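Local atomic coordinates of FAD:protein FMN transferase (Vibrio cholerae, PDB entry 6NXI), a protein that probably transfers the FMN moiety of FAD onto a threonine hydroxyl of a target flavoprotein, using magnesium. Residues G93-L105 against I146-K158. Sequence-based numbering, arbitrary orientation. Where two conformers were deposited one is given.
Sequences GALDVTVGPLVNL and IPELYVDLSTIAK. With MG (magnesium ion), chain C; FAD (flavin-adenine dinucleotide), chain B.
Val97 and Asp152 join the two segments through one nearly straight backbone bond, Asp152 N to Val97 O at 2.8 Å (169° at the hydrogen), with the donor in the carbonyl plane. The same oxygen receives a CA-H...O contact from Val151, while Val97 spreads its methyls, CG2 against Val151 CG1 and CG1 against Leu153 CD2 (3.9 Å). Gly100, with no side chain, lets Tyr150 O come within 3.4 Å of its CA, a CA-H...O contact. With CG anti to the backbone N (chi1 -173°), the Tyr150 ring turns one face to Asn104, whose ND2 sits 3.5 Å above its plane, offset toward the rim; amide and ring planes stand 86° apart.

Beyond this seam the segments illustrate how two segments, each a loop leading into a helix, share one cofactor. Residues 93-105 read the adenine edge, Asp96 N giving to N1A and Ala94 O accepting from N6A. From 146-158, Asp152 OD2 accepts a hydrogen bond from the ribose O2B at 2.7 Å, and its OD1 takes two bonds, from Ser154 N, closing an Asx turn, and from Ser154 OG on the syn lone pair; together they restrain the carboxylate's rotation. Tip to tip, Leu95 CD1 meets Thr155 CG2 (3.7 Å) beside the adenine. Thr155 O binds magnesium at 2.3 Å, which FAD O2A, Asp269 OD1 and Thr273 OG1 also bind. Helix 58-64 packs on Val151 and Leu153, helix 120-127 touches Leu102 and Leu105, and helix 265-278 meets Ala94 and Ile156.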
loop_
_atom_site.group_PDB
_atom_site.type_symbol
_atom_site.label_atom_id
_atom_site.label_comp_id
_atom_site.label_asym_id
_atom_site.label_seq_id
_atom_site.Cartn_x
_atom_site.Cartn_y
_atom_site.Cartn_z
ATOM N N GLY A 93 7.079 4.929 13.885
ATOM C CA GLY A 93 7.160 6.196 13.115
ATOM C C GLY A 93 7.552 6.023 11.652
ATOM O O GLY A 93 7.586 7.044 10.916
ATOM N N ALA A 94 7.902 4.812 11.249
ATOM C CA ALA A 94 8.407 4.528 9.883
ATOM C C ALA A 94 7.323 4.828 8.828
ATOM O O ALA A 94 7.632 5.416 7.799
ATOM C CB ALA A 94 8.882 3.097 9.804
ATOM N N LEU A 95 6.105 4.329 9.023
ATOM C CA LEU A 95 4.995 4.655 8.118
ATOM C C LEU A 95 4.397 5.967 8.567
ATOM O O LEU A 95 3.841 6.031 9.682
ATOM C CB LEU A 95 3.926 3.570 8.121
ATOM C CG LEU A 95 2.960 3.709 6.953
ATOM C CD1 LEU A 95 3.607 3.193 5.671
ATOM C CD2 LEU A 95 1.631 2.992 7.203
ATOM N N ASP A 96 4.555 7.008 7.768
ATOM C CA ASP A 96 4.098 8.360 8.174
ATOM C C ASP A 96 3.457 9.009 6.962
ATOM O O ASP A 96 4.142 9.535 6.155
ATOM C CB ASP A 96 5.233 9.183 8.790
ATOM C CG ASP A 96 4.719 10.487 9.413
ATOM O OD1 ASP A 96 3.614 10.934 9.025
ATOM O OD2 ASP A 96 5.439 11.035 10.298
ATOM N N VAL A 97 2.139 8.975 6.870
ATOM C CA VAL A 97 1.401 9.542 5.711
ATOM C C VAL A 97 1.546 11.072 5.652
ATOM O O VAL A 97 1.133 11.637 4.634
ATOM C CB VAL A 97 -0.060 9.081 5.726
ATOM C CG1 VAL A 97 -0.118 7.584 5.481
ATOM C CG2 VAL A 97 -0.787 9.506 7.004
ATOM N N THR A 98 2.148 11.743 6.645
ATOM C CA THR A 98 2.378 13.216 6.525
ATOM C C THR A 98 3.701 13.481 5.799
ATOM O O THR A 98 4.082 14.645 5.704
ATOM C CB THR A 98 2.378 13.942 7.869
ATOM O OG1 THR A 98 3.565 13.590 8.576
ATOM C CG2 THR A 98 1.139 13.589 8.651
ATOM N N VAL A 99 4.337 12.476 5.175
ATOM C CA VAL A 99 5.578 12.727 4.391
ATOM C C VAL A 99 5.239 13.278 2.991
ATOM O O VAL A 99 6.169 13.436 2.145
ATOM C CB VAL A 99 6.512 11.504 4.259
ATOM C CG1 VAL A 99 7.138 11.116 5.584
ATOM C CG2 VAL A 99 5.851 10.341 3.554
ATOM N N GLY A 100 3.987 13.588 2.704
ATOM C CA GLY A 100 3.575 14.217 1.445
ATOM C C GLY A 100 4.577 15.235 0.897
ATOM O O GLY A 100 4.973 15.134 -0.265
ATOM N N PRO A 101 4.942 16.289 1.645
ATOM C CA PRO A 101 5.851 17.321 1.135
ATOM C C PRO A 101 7.174 16.736 0.643
ATOM O O PRO A 101 7.711 17.310 -0.312
ATOM C CB PRO A 101 6.002 18.287 2.344
ATOM C CG PRO A 101 4.717 18.068 3.140
ATOM C CD PRO A 101 4.512 16.574 3.017
ATOM N N LEU A 102 7.669 15.667 1.280
ATOM C CA LEU A 102 8.964 15.027 0.917
ATOM C C LEU A 102 8.779 14.131 -0.299
ATOM O O LEU A 102 9.592 14.181 -1.222
ATOM C CB LEU A 102 9.474 14.254 2.130
ATOM C CG LEU A 102 9.754 15.113 3.374
ATOM C CD1 LEU A 102 9.799 14.268 4.608
ATOM C CD2 LEU A 102 11.068 15.846 3.214
ATOM N N VAL A 103 7.695 13.375 -0.343
ATOM C CA VAL A 103 7.392 12.557 -1.552
ATOM C C VAL A 103 7.343 13.494 -2.772
ATOM O O VAL A 103 7.889 13.206 -3.837
ATOM C CB VAL A 103 6.062 11.825 -1.357
ATOM C CG1 VAL A 103 5.568 11.180 -2.637
ATOM C CG2 VAL A 103 6.153 10.812 -0.215
ATOM N N ASN A 104 6.683 14.633 -2.607
ATOM C CA ASN A 104 6.498 15.610 -3.687
ATOM C C ASN A 104 7.861 16.214 -4.029
ATOM O O ASN A 104 8.183 16.271 -5.220
ATOM C CB ASN A 104 5.485 16.669 -3.303
ATOM C CG ASN A 104 4.077 16.120 -3.135
ATOM O OD1 ASN A 104 3.826 14.952 -3.383
ATOM N ND2 ASN A 104 3.199 16.949 -2.578
ATOM N N LEU A 105 8.657 16.592 -3.029
ATOM C CA LEU A 105 10.011 17.173 -3.274
ATOM C C LEU A 105 10.849 16.248 -4.163
ATOM O O LEU A 105 11.569 16.744 -5.058
ATOM C CB LEU A 105 10.681 17.445 -1.933
ATOM C CG LEU A 105 12.080 18.055 -2.019
ATOM C CD1 LEU A 105 12.031 19.499 -2.508
ATOM C CD2 LEU A 105 12.784 17.970 -0.685
ATOM N N ILE A 146 -0.518 22.515 11.837
ATOM C CA ILE A 146 0.265 23.418 10.943
ATOM C C ILE A 146 -0.438 23.451 9.591
ATOM O O ILE A 146 -0.937 22.428 9.100
ATOM C CB ILE A 146 1.759 23.048 10.820
ATOM C CG1 ILE A 146 2.004 21.628 10.303
ATOM C CG2 ILE A 146 2.482 23.260 12.142
ATOM C CD1 ILE A 146 3.424 21.387 9.876
ATOM N N PRO A 147 -0.517 24.648 8.973
ATOM C CA PRO A 147 -1.249 24.841 7.721
ATOM C C PRO A 147 -0.714 24.077 6.503
ATOM O O PRO A 147 -1.485 23.783 5.634
ATOM C CB PRO A 147 -1.197 26.364 7.483
ATOM C CG PRO A 147 -0.058 26.862 8.341
ATOM C CD PRO A 147 0.040 25.907 9.506
ATOM N N GLU A 148 0.582 23.779 6.453
ATOM C CA GLU A 148 1.229 23.278 5.217
ATOM C C GLU A 148 1.201 21.743 5.196
ATOM O O GLU A 148 1.835 21.168 4.270
ATOM C CB GLU A 148 2.684 23.766 5.142
ATOM C CG GLU A 148 2.837 25.272 5.245
ATOM C CD GLU A 148 2.958 25.858 6.649
ATOM O OE1 GLU A 148 2.797 25.106 7.651
ATOM O OE2 GLU A 148 3.255 27.095 6.742
ATOM N N LEU A 149 0.635 21.104 6.227
ATOM C CA LEU A 149 0.651 19.623 6.370
ATOM C C LEU A 149 0.051 19.062 5.089
ATOM O O LEU A 149 -0.955 19.603 4.635
ATOM C CB LEU A 149 -0.138 19.132 7.594
ATOM C CG LEU A 149 0.286 17.750 8.100
ATOM C CD1 LEU A 149 1.582 17.819 8.880
ATOM C CD2 LEU A 149 -0.792 17.144 8.953
ATOM N N TYR A 150 0.663 18.034 4.513
ATOM C CA TYR A 150 0.166 17.429 3.254
ATOM C C TYR A 150 0.181 15.916 3.457
ATOM O O TYR A 150 1.246 15.321 3.602
ATOM C CB TYR A 150 1.049 17.878 2.097
ATOM C CG TYR A 150 0.610 17.507 0.702
ATOM C CD1 TYR A 150 0.565 16.184 0.278
ATOM C CD2 TYR A 150 0.247 18.475 -0.228
ATOM C CE1 TYR A 150 0.137 15.854 -0.991
ATOM C CE2 TYR A 150 -0.179 18.152 -1.511
ATOM C CZ TYR A 150 -0.199 16.829 -1.912
ATOM O OH TYR A 150 -0.638 16.548 -3.181
ATOM N N VAL A 151 -0.997 15.325 3.564
ATOM C CA VAL A 151 -1.167 13.869 3.834
ATOM C C VAL A 151 -1.253 13.181 2.477
ATOM O O VAL A 151 -1.975 13.658 1.580
ATOM C CB VAL A 151 -2.444 13.614 4.667
ATOM C CG1 VAL A 151 -2.723 12.146 4.789
ATOM C CG2 VAL A 151 -2.346 14.254 6.045
ATOM N N ASP A 152 -0.519 12.085 2.362
ATOM C CA ASP A 152 -0.415 11.227 1.167
ATOM C C ASP A 152 -0.851 9.825 1.586
ATOM O O ASP A 152 -0.245 9.277 2.527
ATOM C CB ASP A 152 1.039 11.238 0.737
ATOM C CG ASP A 152 1.361 10.342 -0.436
ATOM O OD1 ASP A 152 0.482 9.661 -0.930
ATOM O OD2 ASP A 152 2.532 10.390 -0.860
ATOM N N LEU A 153 -1.939 9.299 1.017
ATOM C CA LEU A 153 -2.384 7.946 1.371
ATOM C C LEU A 153 -2.003 6.948 0.271
ATOM O O LEU A 153 -2.573 5.869 0.263
ATOM C CB LEU A 153 -3.892 7.943 1.647
ATOM C CG LEU A 153 -4.303 8.900 2.767
ATOM C CD1 LEU A 153 -5.820 8.938 2.916
ATOM C CD2 LEU A 153 -3.636 8.504 4.066
ATOM N N SER A 154 -0.987 7.253 -0.517
ATOM C CA SER A 154 -0.556 6.358 -1.635
ATOM C C SER A 154 -0.185 4.971 -1.129
ATOM O O SER A 154 -0.246 3.991 -1.917
ATOM C CB SER A 154 0.617 7.010 -2.358
ATOM O OG SER A 154 0.150 8.128 -3.081
ATOM N N THR A 155 0.244 4.881 0.129
ATOM C CA THR A 155 0.855 3.665 0.691
ATOM C C THR A 155 -0.234 2.746 1.177
ATOM O O THR A 155 0.125 1.662 1.622
ATOM C CB THR A 155 1.834 3.997 1.807
ATOM O OG1 THR A 155 2.715 2.892 1.983
ATOM C CG2 THR A 155 1.193 4.324 3.119
ATOM N N ILE A 156 -1.484 3.204 1.228
ATOM C CA ILE A 156 -2.493 2.443 2.017
ATOM C C ILE A 156 -3.822 2.444 1.297
ATOM O O ILE A 156 -4.640 1.478 1.497
ATOM C CB ILE A 156 -2.554 2.992 3.446
ATOM C CG1 ILE A 156 -3.443 2.147 4.369
ATOM C CG2 ILE A 156 -2.902 4.485 3.438
ATOM C CD1 ILE A 156 -3.323 2.560 5.861
ATOM N N ALA A 157 -4.180 3.534 0.621
ATOM C CA ALA A 157 -5.531 3.590 0.017
ATOM C C ALA A 157 -5.648 2.607 -1.164
ATOM O O ALA A 157 -6.822 2.260 -1.505
ATOM C CB ALA A 157 -5.867 4.990 -0.370
ATOM N N LYS A 158 -4.569 2.100 -1.758
ATOM C CA LYS A 158 -4.677 1.029 -2.779
ATOM C C LYS A 158 -5.238 -0.249 -2.117
ATOM O O LYS A 158 -6.164 -0.844 -2.659
ATOM C CB LYS A 158 -3.324 0.789 -3.435
ATOM C CG LYS A 158 -3.335 0.339 -4.874
ATOM C CD LYS A 158 -2.000 0.687 -5.555
ATOM C CE LYS A 158 -0.891 -0.178 -5.020
ATOM N NZ LYS A 158 0.254 -0.258 -5.946
HETATM MG MG MG C . 2.079 0.438 1.234
HETATM P PA FAD B . 3.961 1.624 -1.438
HETATM O O1A FAD B . 5.306 1.003 -1.311
HETATM O O2A FAD B . 2.764 0.878 -1.000
HETATM O O5B FAD B . 3.948 3.049 -0.714
HETATM C C5B FAD B . 4.842 4.034 -1.297
HETATM C C4B FAD B . 4.141 5.357 -1.494
HETATM O O4B FAD B . 3.670 5.915 -0.242
HETATM C C3B FAD B . 5.071 6.407 -2.098
HETATM O O3B FAD B . 4.953 6.397 -3.521
HETATM C C2B FAD B . 4.596 7.710 -1.445
HETATM O O2B FAD B . 3.476 8.239 -2.120
HETATM C C1B FAD B . 4.185 7.232 -0.058
HETATM N N9A FAD B . 5.233 7.157 0.937
HETATM C C8A FAD B . 6.623 7.165 0.753
HETATM N N7A FAD B . 7.261 6.943 1.876
HETATM C C5A FAD B . 6.295 6.835 2.856
HETATM C C6A FAD B . 6.381 6.631 4.242
HETATM N N6A FAD B . 7.530 6.425 4.909
HETATM N N1A FAD B . 5.212 6.521 4.905
HETATM C C2A FAD B . 4.060 6.708 4.230
HETATM N N3A FAD B . 3.858 6.902 2.920
HETATM C C4A FAD B . 5.041 6.964 2.285
HETATM N N1 FAD B . -0.506 7.968 -9.392
HETATM C C2 FAD B . -0.615 8.772 -10.507
HETATM O O2 FAD B . 0.362 8.917 -11.274
HETATM N N3 FAD B . -1.776 9.399 -10.827
HETATM C C4 FAD B . -2.903 9.294 -10.054
HETATM O O4 FAD B . -3.925 9.897 -10.352
HETATM C C4X FAD B . -2.825 8.486 -8.871
HETATM N N5 FAD B . -3.887 8.378 -8.099
HETATM C C5X FAD B . -3.786 7.605 -6.965
HETATM C C6 FAD B . -4.903 7.495 -6.111
HETATM C C7 FAD B . -4.890 6.740 -4.958
HETATM C C7M FAD B . -6.127 6.662 -4.092
HETATM C C8 FAD B . -3.708 6.034 -4.631
HETATM C C8M FAD B . -3.615 5.201 -3.379
HETATM C C9 FAD B . -2.591 6.138 -5.466
HETATM C C9A FAD B . -2.604 6.905 -6.639
HETATM N N10 FAD B . -1.496 7.052 -7.482
HETATM C C10 FAD B . -1.564 7.839 -8.619
HETATM C "C1'" FAD B . -0.259 6.287 -7.216
HETATM C "C2'" FAD B . 0.590 6.837 -6.127
HETATM O "O2'" FAD B . 1.079 8.128 -6.478
HETATM C "C3'" FAD B . 1.787 5.898 -5.900
HETATM O "O3'" FAD B . 2.626 5.811 -7.030
HETATM C "C4'" FAD B . 1.407 4.461 -5.595
HETATM O "O4'" FAD B . 0.272 4.451 -4.744
HETATM C "C5'" FAD B . 2.576 3.677 -5.032
HETATM O "O5'" FAD B . 2.075 2.395 -4.579
HETATM P P FAD B . 3.105 1.253 -4.206
HETATM O O1P FAD B . 4.163 1.133 -5.206
HETATM O O2P FAD B . 2.183 0.118 -3.817
HETATM O O3P FAD B . 3.768 1.971 -2.953
HETATM O O HOH W 1 2.958 17.100 5.855
HETATM O O HOH W 2 2.404 13.079 -1.791
#